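Local coordinates for Sel1 repeat family protein (Pseudomonas aeruginosa, PDB 6LCH) that probably serves as an immunity protein that protects Pseudomonas aeruginosa from its own type VI secretion effector PldB, at residues E225-R228 against E229-S233. Numbering follows the deposited sequence.
Sequences EKLR and EAYYS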
loop_
_atom_site.group_PDB
_atom_site.type_symbol
_atom_site.label_atom_id
_atom_site.label_comp_id
_atom_site.label_asym_id
_atom_site.label_seq_id
_atom_site.Cartn_x
_atom_site.Cartn_y
_atom_site.Cartn_z
ATOM N N GLU A 225 -14.265 0.001 -24.490
ATOM C CA GLU A 225 -13.086 0.665 -25.037
ATOM C C GLU A 225 -12.698 1.887 -24.211
ATOM O O GLU A 225 -11.521 2.070 -23.878
ATOM C CB GLU A 225 -13.333 1.047 -26.499
ATOM C CG GLU A 225 -12.077 1.096 -27.362
ATOM C CD GLU A 225 -11.518 -0.280 -27.677
ATOM O OE1 GLU A 225 -12.170 -1.290 -27.334
ATOM O OE2 GLU A 225 -10.423 -0.353 -28.275
ATOM N N LYS A 226 -13.671 2.736 -23.864
ATOM C CA LYS A 226 -13.346 3.936 -23.096
ATOM C C LYS A 226 -12.879 3.577 -21.693
ATOM O O LYS A 226 -11.895 4.136 -21.195
ATOM C CB LYS A 226 -14.543 4.885 -23.017
ATOM C CG LYS A 226 -15.707 4.587 -23.930
ATOM C CD LYS A 226 -16.743 5.692 -23.773
ATOM C CE LYS A 226 -17.974 5.458 -24.617
ATOM N NZ LYS A 226 -19.008 6.484 -24.302
ATOM N N LEU A 227 -13.587 2.657 -21.033
ATOM C CA LEU A 227 -13.176 2.225 -19.701
ATOM C C LEU A 227 -11.787 1.599 -19.732
ATOM O O LEU A 227 -10.956 1.879 -18.860
ATOM C CB LEU A 227 -14.201 1.245 -19.126
ATOM C CG LEU A 227 -15.292 1.823 -18.220
ATOM C CD1 LEU A 227 -16.055 2.942 -18.914
ATOM C CD2 LEU A 227 -16.247 0.741 -17.745
ATOM N N ARG A 228 -11.510 0.767 -20.741
ATOM C CA ARG A 228 -10.198 0.133 -20.846
ATOM C C ARG A 228 -9.086 1.172 -20.860
ATOM O O ARG A 228 -8.080 1.035 -20.155
ATOM C CB ARG A 228 -10.128 -0.740 -22.102
ATOM C CG ARG A 228 -8.869 -1.597 -22.209
ATOM C CD ARG A 228 -7.736 -0.883 -22.941
ATOM N NE ARG A 228 -6.437 -1.484 -22.647
ATOM C CZ ARG A 228 -5.265 -0.901 -22.882
ATOM N NH1 ARG A 228 -5.214 0.311 -23.421
ATOM N NH2 ARG A 228 -4.141 -1.538 -22.580
ATOM N N GLU A 229 -9.244 2.221 -21.662
ATOM C CA GLU A 229 -8.167 3.196 -21.749
ATOM C C GLU A 229 -8.142 4.126 -20.547
ATOM O O GLU A 229 -7.061 4.507 -20.085
ATOM C CB GLU A 229 -8.277 4.016 -23.024
ATOM C CG GLU A 229 -7.039 4.841 -23.232
ATOM C CD GLU A 229 -7.171 6.264 -22.751
ATOM O OE1 GLU A 229 -8.221 6.601 -22.166
ATOM O OE2 GLU A 229 -6.220 7.047 -22.958
ATOM N N ALA A 230 -9.316 4.523 -20.047
ATOM C CA ALA A 230 -9.360 5.398 -18.880
ATOM C C ALA A 230 -8.621 4.785 -17.701
ATOM O O ALA A 230 -7.997 5.507 -16.912
ATOM C CB ALA A 230 -10.810 5.701 -18.503
ATOM N N TYR A 231 -8.661 3.458 -17.575
ATOM C CA TYR A 231 -7.960 2.804 -16.479
ATOM C C TYR A 231 -6.485 2.608 -16.796
ATOM O O TYR A 231 -5.630 2.872 -15.945
ATOM C CB TYR A 231 -8.632 1.473 -16.151
ATOM C CG TYR A 231 -9.906 1.664 -15.366
ATOM C CD1 TYR A 231 -9.875 2.210 -14.091
ATOM C CD2 TYR A 231 -11.135 1.320 -15.905
ATOM C CE1 TYR A 231 -11.030 2.399 -13.373
ATOM C CE2 TYR A 231 -12.299 1.503 -15.195
ATOM C CZ TYR A 231 -12.242 2.041 -13.926
ATOM O OH TYR A 231 -13.400 2.225 -13.209
ATOM N N TYR A 232 -6.160 2.170 -18.017
ATOM C CA TYR A 232 -4.752 2.001 -18.358
ATOM C C TYR A 232 -4.005 3.324 -18.315
ATOM O O TYR A 232 -2.820 3.351 -17.965
ATOM C CB TYR A 232 -4.589 1.363 -19.737
ATOM C CG TYR A 232 -3.171 0.896 -19.965
ATOM C CD1 TYR A 232 -2.668 -0.195 -19.270
ATOM C CD2 TYR A 232 -2.324 1.568 -20.837
ATOM C CE1 TYR A 232 -1.371 -0.624 -19.457
ATOM C CE2 TYR A 232 -1.020 1.147 -21.030
ATOM C CZ TYR A 232 -0.549 0.050 -20.336
ATOM O OH TYR A 232 0.745 -0.382 -20.518
ATOM N N SER A 233 -4.673 4.425 -18.672
ATOM C CA SER A 233 -4.036 5.734 -18.584
ATOM C C SER A 233 -3.789 6.129 -17.134
ATOM O O SER A 233 -2.758 6.736 -16.817
ATOM C CB SER A 233 -4.893 6.787 -19.286
ATOM O OG SER A 233 -4.292 8.068 -19.198
#
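An i/i+4 cation-pi pair on the first turns of helix 225-240, the last long helix of this Sel1-repeat chain, joins R228 to Y232. The two side chains run alongside each other, and the guanidinium lies over one face of the phenol ring with the planes 24° apart, close enough to parallel for a stack. R228 CZ sits 4.6 Å from the centroid of the Y232 ring and 32° off its normal, so the stack is offset and the cation is displaced from the middle of the pi cloud. The displacement is toward the root of the tyrosine: the nearest side-chain approach is R228 NH2 to Y232 CG, 3.7 Å. Both residues place CG anti to the backbone N (chi1 -172° in R228), sending the side chains off in the same direction, while a bend at chi2 of R228 brings its guanidinium over the ring. S206 and F203 of helix 199-208 touch Y232, and Y235 meets its ring one turn on.

Four consecutive i/i+4 backbone bonds join 225-228 to 229-233, among them A230 N to K226 O at 2.8 Å and Y232 N to R228 O at 3.1 Å. L227 and Y231 make a second, looser apolar i/i+4 pair, with Y231 against L205 of helix 199-208 and L255, and L227 against F209 and P256. Its evidence is L227 CG to Y231 CE2 at 4.3 Å, and the buried ring also presses on the backbone, with Y231 CD2 3.0 Å from L227 O.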